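Local structure of type VI secretion system component (Escherichia coli O6, 2P5Z) at residues Lys137-Arg140 with Gln144-Gly147; Ala124-Gln129 with Leu172-Arg177; Leu110-Ala115 with Phe186-Asp191. The protein is a component of the type VI secretion system, with a structure resembling the phage T4 tail proteins gp27 and gp5, and is probably part of the trimeric puncturing device. All coordinates share one frame; numbering follows the deposited sequence.

Interaction 1 (Lys137-Arg140 with Gln144-Gly147)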
loop_
_atom_site.group_PDB
_atom_site.type_symbol
_atom_site.label_atom_id
_atom_site.label_comp_id
_atom_site.label_asym_id
_atom_site.label_seq_id
_atom_site.Cartn_x
_atom_site.Cartn_y
_atom_site.Cartn_z
ATOM N N LYS A 137 13.151 22.499 17.979
ATOM C CA LYS A 137 13.174 21.702 19.208
ATOM C C LYS A 137 13.514 20.262 18.932
ATOM O O LYS A 137 14.415 19.729 19.563
ATOM C CB LYS A 137 11.849 21.758 19.970
ATOM C CG LYS A 137 11.662 22.972 20.838
ATOM C CD LYS A 137 10.424 22.794 21.712
ATOM C CE LYS A 137 10.639 23.338 23.125
ATOM N NZ LYS A 137 11.157 22.246 24.027
ATOM N N ILE A 138 12.810 19.639 17.984
ATOM C CA ILE A 138 13.067 18.233 17.620
ATOM C C ILE A 138 14.530 18.005 17.193
ATOM O O ILE A 138 15.176 17.038 17.636
ATOM C CB ILE A 138 12.130 17.793 16.494
ATOM C CG1 ILE A 138 10.684 17.758 16.986
ATOM C CG2 ILE A 138 12.515 16.409 15.965
ATOM C CD1 ILE A 138 10.183 16.362 17.192
ATOM N N LEU A 139 15.041 18.926 16.370
ATOM C CA LEU A 139 16.447 18.936 15.961
ATOM C C LEU A 139 17.414 19.032 17.139
ATOM O O LEU A 139 18.299 18.166 17.292
ATOM C CB LEU A 139 16.714 20.053 14.938
ATOM C CG LEU A 139 16.053 19.738 13.582
ATOM C CD1 LEU A 139 16.201 20.843 12.548
ATOM C CD2 LEU A 139 16.586 18.421 13.044
ATOM N N ARG A 140 17.214 20.043 17.991
ATOM C CA ARG A 140 18.132 20.287 19.109
ATOM C C ARG A 140 18.009 19.317 20.284
ATOM O O ARG A 140 19.022 18.867 20.821
ATOM C CB ARG A 140 18.009 21.720 19.606
ATOM C CG ARG A 140 18.346 22.783 18.561
ATOM C CD ARG A 140 18.279 24.112 19.216
ATOM N NE ARG A 140 18.631 25.257 18.387
ATOM C CZ ARG A 140 19.874 25.697 18.216
ATOM N NH1 ARG A 140 20.084 26.764 17.469
ATOM N NH2 ARG A 140 20.905 25.063 18.773
ATOM N N GLN A 144 20.560 16.368 19.028
ATOM C CA GLN A 144 21.816 17.094 19.336
ATOM C C GLN A 144 22.359 17.954 18.209
ATOM O O GLN A 144 23.568 18.066 18.030
ATOM C CB GLN A 144 22.928 16.164 19.842
ATOM C CG GLN A 144 22.596 15.381 21.096
ATOM C CD GLN A 144 22.165 13.963 20.783
ATOM O OE1 GLN A 144 22.713 13.312 19.880
ATOM N NE2 GLN A 144 21.181 13.467 21.532
ATOM N N MET A 145 21.469 18.554 17.443
ATOM C CA MET A 145 21.912 19.379 16.348
ATOM C C MET A 145 22.033 20.819 16.833
ATOM O O MET A 145 21.266 21.243 17.704
ATOM C CB MET A 145 20.992 19.200 15.138
ATOM C CG MET A 145 21.224 17.838 14.432
ATOM S SD MET A 145 20.481 17.690 12.797
ATOM C CE MET A 145 20.191 19.375 12.376
ATOM N N ARG A 146 22.994 21.563 16.270
ATOM C CA ARG A 146 23.533 22.750 16.931
ATOM C C ARG A 146 23.650 24.038 16.137
ATOM O O ARG A 146 24.721 24.646 16.188
ATOM C CB ARG A 146 24.974 22.479 17.365
ATOM C CG ARG A 146 25.231 21.329 18.276
ATOM C CD ARG A 146 26.668 20.925 18.087
ATOM N NE ARG A 146 27.395 21.000 19.343
ATOM C CZ ARG A 146 27.974 22.105 19.817
ATOM N NH1 ARG A 146 27.923 23.244 19.128
ATOM N NH2 ARG A 146 28.610 22.070 20.986
ATOM N N GLY A 147 22.641 24.502 15.414
ATOM C CA GLY A 147 22.751 25.858 14.814
ATOM C C GLY A 147 23.692 26.008 13.612
ATOM O O GLY A 147 23.426 26.765 12.667
#

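Interaction 2 (Ala124-Gln129 with Leu172-Arg177)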
loop_
_atom_site.group_PDB
_atom_site.type_symbol
_atom_site.label_atom_id
_atom_site.label_comp_id
_atom_site.label_asym_id
_atom_site.label_seq_id
_atom_site.Cartn_x
_atom_site.Cartn_y
_atom_site.Cartn_z
ATOM N N ALA A 124 4.232 13.219 21.870
ATOM C CA ALA A 124 4.466 14.489 22.552
ATOM C C ALA A 124 3.436 15.546 22.210
ATOM O O ALA A 124 2.905 15.562 21.104
ATOM C CB ALA A 124 5.858 15.008 22.232
ATOM N N ILE A 125 3.165 16.442 23.157
ATOM C CA ILE A 125 2.287 17.593 22.899
ATOM C C ILE A 125 3.103 18.864 23.099
ATOM O O ILE A 125 3.668 19.092 24.166
ATOM C CB ILE A 125 1.031 17.586 23.817
ATOM C CG1 ILE A 125 0.191 16.347 23.550
ATOM C CG2 ILE A 125 0.167 18.821 23.600
ATOM C CD1 ILE A 125 -0.475 15.813 24.784
ATOM N N TYR A 126 3.178 19.677 22.060
ATOM C CA TYR A 126 4.047 20.837 22.057
ATOM C C TYR A 126 3.131 21.990 22.287
ATOM O O TYR A 126 2.043 22.033 21.727
ATOM C CB TYR A 126 4.807 20.977 20.718
ATOM C CG TYR A 126 5.827 19.867 20.499
ATOM C CD1 TYR A 126 5.469 18.671 19.864
ATOM C CD2 TYR A 126 7.135 19.999 20.955
ATOM C CE1 TYR A 126 6.382 17.652 19.693
ATOM C CE2 TYR A 126 8.062 18.980 20.783
ATOM C CZ TYR A 126 7.677 17.816 20.150
ATOM O OH TYR A 126 8.590 16.804 19.987
ATOM N N GLN A 127 3.579 22.919 23.124
ATOM C CA GLN A 127 2.708 23.904 23.748
ATOM C C GLN A 127 3.171 25.308 23.360
ATOM O O GLN A 127 4.303 25.664 23.649
ATOM C CB GLN A 127 2.768 23.674 25.272
ATOM C CG GLN A 127 1.659 24.304 26.094
ATOM C CD GLN A 127 0.318 23.606 25.920
ATOM O OE1 GLN A 127 0.240 22.369 25.875
ATOM N NE2 GLN A 127 -0.752 24.402 25.836
ATOM N N ASN A 128 2.316 26.081 22.693
ATOM C CA ASN A 128 2.608 27.494 22.316
ATOM C C ASN A 128 3.841 27.701 21.448
ATOM O O ASN A 128 4.707 28.520 21.759
ATOM C CB ASN A 128 2.664 28.449 23.532
ATOM C CG ASN A 128 1.472 28.302 24.441
ATOM O OD1 ASN A 128 1.620 27.922 25.611
ATOM N ND2 ASN A 128 0.270 28.561 23.905
ATOM N N GLN A 129 3.948 26.933 20.373
ATOM C CA GLN A 129 5.072 27.101 19.473
ATOM C C GLN A 129 4.604 27.363 18.069
ATOM O O GLN A 129 3.450 27.108 17.729
ATOM C CB GLN A 129 5.970 25.885 19.499
ATOM C CG GLN A 129 6.141 25.219 20.843
ATOM C CD GLN A 129 7.252 25.833 21.656
ATOM O OE1 GLN A 129 8.330 25.264 21.762
ATOM N NE2 GLN A 129 7.002 27.006 22.227
ATOM N N LEU A 172 11.014 12.160 11.914
ATOM C CA LEU A 172 11.118 12.616 10.519
ATOM C C LEU A 172 9.756 12.827 9.884
ATOM O O LEU A 172 9.519 13.861 9.269
ATOM C CB LEU A 172 11.973 11.670 9.648
ATOM C CG LEU A 172 12.277 12.164 8.212
ATOM C CD1 LEU A 172 12.834 13.594 8.206
ATOM C CD2 LEU A 172 13.204 11.233 7.456
ATOM N N THR A 173 8.861 11.860 10.050
ATOM C CA THR A 173 7.529 11.968 9.492
ATOM C C THR A 173 6.811 13.176 10.085
ATOM O O THR A 173 6.239 13.993 9.333
ATOM C CB THR A 173 6.728 10.705 9.750
ATOM O OG1 THR A 173 7.462 9.584 9.257
ATOM C CG2 THR A 173 5.352 10.767 9.066
ATOM N N PHE A 174 6.909 13.317 11.415
ATOM C CA PHE A 174 6.253 14.411 12.139
ATOM C C PHE A 174 6.698 15.779 11.646
ATOM O O PHE A 174 5.860 16.633 11.284
ATOM C CB PHE A 174 6.526 14.291 13.643
ATOM C CG PHE A 174 5.877 15.373 14.466
ATOM C CD1 PHE A 174 4.500 15.605 14.385
ATOM C CD2 PHE A 174 6.637 16.156 15.321
ATOM C CE1 PHE A 174 3.907 16.603 15.119
ATOM C CE2 PHE A 174 6.042 17.154 16.078
ATOM C CZ PHE A 174 4.680 17.379 15.977
ATOM N N VAL A 175 8.017 15.963 11.614
ATOM C CA VAL A 175 8.618 17.212 11.167
ATOM C C VAL A 175 8.242 17.539 9.725
ATOM O O VAL A 175 7.824 18.668 9.430
ATOM C CB VAL A 175 10.151 17.185 11.366
ATOM C CG1 VAL A 175 10.836 18.236 10.519
ATOM C CG2 VAL A 175 10.496 17.392 12.858
ATOM N N SER A 176 8.325 16.534 8.849
ATOM C CA SER A 176 8.070 16.726 7.426
ATOM C C SER A 176 6.611 17.067 7.190
ATOM O O SER A 176 6.311 17.960 6.389
ATOM C CB SER A 176 8.470 15.490 6.625
ATOM O OG SER A 176 9.803 15.095 6.920
ATOM N N ARG A 177 5.714 16.388 7.916
ATOM C CA ARG A 177 4.285 16.704 7.873
ATOM C C ARG A 177 3.997 18.156 8.268
ATOM O O ARG A 177 3.282 18.866 7.544
ATOM C CB ARG A 177 3.486 15.759 8.759
ATOM C CG ARG A 177 2.002 16.064 8.743
ATOM C CD ARG A 177 1.133 14.969 9.374
ATOM N NE ARG A 177 1.378 14.744 10.802
ATOM C CZ ARG A 177 0.975 15.553 11.792
ATOM N NH1 ARG A 177 0.310 16.681 11.536
ATOM N NH2 ARG A 177 1.251 15.228 13.051
#

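Interaction 3 (Leu110-Ala115 with Phe186-Asp191)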
loop_
_atom_site.group_PDB
_atom_site.type_symbol
_atom_site.label_atom_id
_atom_site.label_comp_id
_atom_site.label_asym_id
_atom_site.label_seq_id
_atom_site.Cartn_x
_atom_site.Cartn_y
_atom_site.Cartn_z
ATOM N N LEU A 110 24.877 6.088 2.512
ATOM C CA LEU A 110 25.264 7.352 3.092
ATOM C C LEU A 110 24.053 8.273 3.094
ATOM O O LEU A 110 23.476 8.585 2.042
ATOM C CB LEU A 110 26.413 7.990 2.305
ATOM C CG LEU A 110 26.735 9.417 2.782
ATOM C CD1 LEU A 110 27.363 9.351 4.176
ATOM C CD2 LEU A 110 27.646 10.175 1.824
ATOM N N GLU A 111 23.646 8.680 4.291
ATOM C CA GLU A 111 22.501 9.563 4.462
ATOM C C GLU A 111 22.950 10.703 5.367
ATOM O O GLU A 111 23.927 10.556 6.112
ATOM C CB GLU A 111 21.337 8.794 5.079
ATOM C CG GLU A 111 20.931 7.568 4.297
ATOM C CD GLU A 111 19.577 7.027 4.679
ATOM O OE1 GLU A 111 19.533 5.965 5.342
ATOM O OE2 GLU A 111 18.559 7.657 4.302
ATOM N N PRO A 112 22.243 11.841 5.325
ATOM C CA PRO A 112 22.604 12.880 6.277
ATOM C C PRO A 112 22.075 12.520 7.684
ATOM O O PRO A 112 21.324 11.540 7.855
ATOM C CB PRO A 112 21.857 14.091 5.737
ATOM C CG PRO A 112 20.655 13.525 5.148
ATOM C CD PRO A 112 21.082 12.245 4.507
ATOM N N ARG A 113 22.478 13.290 8.683
ATOM C CA ARG A 113 22.129 12.971 10.063
ATOM C C ARG A 113 20.606 13.085 10.287
ATOM O O ARG A 113 20.030 12.289 11.038
ATOM C CB ARG A 113 22.923 13.858 11.030
ATOM C CG ARG A 113 24.386 13.461 11.201
ATOM C CD ARG A 113 25.186 14.617 11.799
ATOM N NE ARG A 113 25.152 15.801 10.939
ATOM C CZ ARG A 113 25.365 17.053 11.356
ATOM N NH1 ARG A 113 25.600 17.297 12.646
ATOM N NH2 ARG A 113 25.325 18.072 10.493
ATOM N N MET A 114 19.968 14.016 9.568
ATOM C CA MET A 114 18.518 14.152 9.557
ATOM C C MET A 114 17.787 12.841 9.333
ATOM O O MET A 114 16.805 12.589 9.998
ATOM C CB MET A 114 18.057 15.212 8.551
ATOM C CG MET A 114 16.538 15.495 8.576
ATOM S SD MET A 114 16.054 16.819 7.458
ATOM C CE MET A 114 14.626 17.479 8.308
ATOM N N ALA A 115 18.275 11.976 8.444
ATOM C CA ALA A 115 17.671 10.641 8.265
ATOM C C ALA A 115 17.528 9.859 9.568
ATOM O O ALA A 115 16.645 9.022 9.682
ATOM C CB ALA A 115 18.457 9.819 7.287
ATOM N N PHE A 186 12.918 22.206 2.532
ATOM C CA PHE A 186 14.332 22.227 2.815
ATOM C C PHE A 186 15.242 21.593 1.752
ATOM O O PHE A 186 14.814 20.759 0.941
ATOM C CB PHE A 186 14.625 21.638 4.201
ATOM C CG PHE A 186 14.172 20.220 4.389
ATOM C CD1 PHE A 186 12.873 19.934 4.798
ATOM C CD2 PHE A 186 15.063 19.167 4.213
ATOM C CE1 PHE A 186 12.464 18.612 5.011
ATOM C CE2 PHE A 186 14.664 17.832 4.420
ATOM C CZ PHE A 186 13.369 17.560 4.849
ATOM N N ARG A 187 16.507 21.995 1.794
ATOM C CA ARG A 187 17.548 21.330 1.051
ATOM C C ARG A 187 18.792 21.201 1.903
ATOM O O ARG A 187 18.902 21.815 2.965
ATOM C CB ARG A 187 17.886 22.102 -0.220
ATOM C CG ARG A 187 18.616 23.401 -0.013
ATOM C CD ARG A 187 18.519 24.192 -1.289
ATOM N NE ARG A 187 19.171 25.488 -1.199
ATOM C CZ ARG A 187 20.452 25.694 -1.468
ATOM N NH1 ARG A 187 21.233 24.681 -1.845
ATOM N NH2 ARG A 187 20.948 26.919 -1.349
ATOM N N PHE A 188 19.743 20.416 1.413
ATOM C CA PHE A 188 20.992 20.219 2.105
ATOM C C PHE A 188 22.085 21.020 1.425
ATOM O O PHE A 188 22.039 21.245 0.221
ATOM C CB PHE A 188 21.316 18.738 2.173
ATOM C CG PHE A 188 20.372 17.972 3.038
ATOM C CD1 PHE A 188 20.653 17.767 4.377
ATOM C CD2 PHE A 188 19.185 17.481 2.530
ATOM C CE1 PHE A 188 19.779 17.084 5.178
ATOM C CE2 PHE A 188 18.299 16.797 3.334
ATOM C CZ PHE A 188 18.603 16.595 4.660
ATOM N N ALA A 189 23.041 21.502 2.211
ATOM C CA ALA A 189 24.155 22.271 1.671
ATOM C C ALA A 189 25.383 21.895 2.456
ATOM O O ALA A 189 25.283 21.255 3.503
ATOM C CB ALA A 189 23.886 23.767 1.768
ATOM N N THR A 190 26.547 22.280 1.956
ATOM C CA THR A 190 27.799 21.852 2.554
ATOM C C THR A 190 28.509 23.036 3.204
ATOM O O THR A 190 28.553 24.130 2.645
ATOM C CB THR A 190 28.659 21.122 1.495
ATOM O OG1 THR A 190 28.016 19.876 1.169
ATOM C CG2 THR A 190 30.120 20.867 1.978
ATOM N N ASP A 191 29.004 22.822 4.419
ATOM C CA ASP A 191 29.846 23.800 5.093
ATOM C C ASP A 191 31.259 23.370 4.767
ATOM O O ASP A 191 31.746 22.357 5.301
ATOM C CB ASP A 191 29.610 23.749 6.610
ATOM C CG ASP A 191 30.288 24.893 7.373
ATOM O OD1 ASP A 191 31.531 25.054 7.291
ATOM O OD2 ASP A 191 29.566 25.612 8.100
#

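Interaction 1 (Lys137-Arg140 with Gln144-Gly147)
Met-145 N donates to Leu-139 O at 3.2 Å, fastening the loop 144-147 back onto the last turn of helix 131-140. The bond is fairly straight, 161° at the hydrogen, although the donor sits above the carbonyl plane and not within it. A weak second bond runs from Gln-144 N to Arg-140 O, 3.4 Å long and bent. Gln-144 has a left-handed backbone conformation with positive phi and psi; beyond it the chain passes beside the helix end, and Met-145 O receives a CH...O contact from Arg-140 CA at 3.6 Å.

Two side chains meet on the buried side. Leu-139 and Met-145 approach at a slant, and the thioether curls at its end (chi3 18°), with Met-145 CE lying 3.8 Å from Leu-139 CD2. Phe-150 packs on both residues, while Phe-201 and Ile-199 of strand 196-202 touch Leu-139 and Met-145 respectively. Arg-140 takes the solvent side. Its aliphatic part carries the contact, Arg-140 CG resting 3.4 Å from Met-145 O, and the extended chain from CG to NE brings the guanidinium beside the Arg-146/Gly-147 peptide, at an oblique angle, with Arg-140 NH2 3.8 Å from Gly-147 N. The charge itself is paired with Glu-136, one helical turn back, through NE.

The contact therefore divides by chemistry: an apolar methyl-to-methyl contact faces the interior, one sound and one weak main-chain bond use carbonyls at the helix C-terminus, and the arginine keeps its ionic partner on the helix while its methylenes and guanidinium lie along the loop.

Interaction 2 (Ala124-Gln129 with Leu172-Arg177)
Tyr-126 and Phe-174 form the whole of this buried contact, two rings slid apart with nearly parallel planes. The planes are 18° from each other, but the centroids are 5.8 Å apart and the rings barely overlap. The touch is made by one corner of each, Tyr-126 CE1 lying 3.7 Å from Phe-174 CE2, with Tyr-126 CD1 and Phe-174 CZ close behind at 4.2 Å.

The two side chains leave their backbones differently and run past each other in opposite directions. Phe-174 has its ring anti to the backbone N (chi1 180°), which carries it off helix 171-182 to meet Tyr-126. On the strand, the tyrosine ring sits beside its own N, opposite the carbonyl carbon (chi1 -68°). Arg-177 NH2 lies in plane at the edge of the Phe-174 ring, and the Arg-177 guanidinium is salt-bridged through NE to Glu-169. The tyrosine hydroxyl is hydrogen-bonded to Lys-421, and Tyr-424 meets the same aromatic ring at an angle.

This is strand-to-helix packing within the part of the chain matching the phage baseplate hub family. Strand 124-127 pairs antiparallel with 161-166, and Ile-125 is backbone-bonded to Tyr-424, which falls in the region matching the OB-domain family. The aromatic pair thus lies close to where the hub-family region, probably the gp27-like part, meets the OB region, probably the gp5-like part.

Interaction 3 (Leu110-Ala115 with Phe186-Asp191)
A Met-aromatic cluster joins the turn after strand 104-111 to strand 185-191, with Met-114 meeting Phe-186 and Phe-188. Met-114 SD lies 3.5 Å from Phe-186 CE2, approaching that ring obliquely, and 3.8 Å from Phe-188 CZ. The terminal methyl goes further and rests over one face of Phe-186, displaced toward the rim: Met-114 CE is 4.0 Å from the Phe-186 ring centroid and 25° off its normal, a CH-pi contact. The extended chain of Met-114 makes this reach possible, with CG pointing away from its own N (chi1 -175°) and the later torsions extended as well.

Phe-186 comes to meet it from the opposite direction, its ring held between its own backbone N and carbonyl carbon (chi1 59°). Alternate residues of an extended strand face the same way, and Phe-186 and Phe-188 accordingly both turn to the segment 110-115; Phe-188 CE2 lies in plane at the edge of the Phe-186 ring. Strand 185-191 is an outer member, within this chain, of a three-stranded sheet in which 196-202 is central and 150-153 lies on the far side. The contact attaches that small sheet to the large beta assembly containing strand 104-111, in the region matching the phage baseplate hub family.

Pro-112 fills the other end of the cluster. The Pro-112 side chain crosses that of Phe-188 at about a right angle, with Pro-112 CB and CG both 3.7 Å from Phe-188 CE1. Phe-43 meets Phe-188 edge-to-face and also touches Pro-112, while Ile-199 packs against Phe-188 from strand 196-202. Arg-113, between the two buried residues, sends its side chain elsewhere and is salt-bridged to Asp-149 and Glu-197.

Overall arrangement
The three contacts nest along the chain and none cross. From the N terminus, the chain leaves strand 104-111 through 110-115, opening the longest loop, which interaction 3 closes at 186-191. Strand 124-127 opens the second, closed by interaction 2 on helix 171-182; innermost, interaction 1 closes a tight turn between helix 131-140 and the loop before strand 150-153. Ile-138 on that helix packs against Tyr-126, Phe-174 and Val-175, joining interactions 1 and 2, while Leu-172 touches Met-114 and links interaction 2 to interaction 3. Interactions 1 and 3 do not touch. Together the three contacts connect the large beta assembly, the small three-stranded sheet, both helices and strand 124-127.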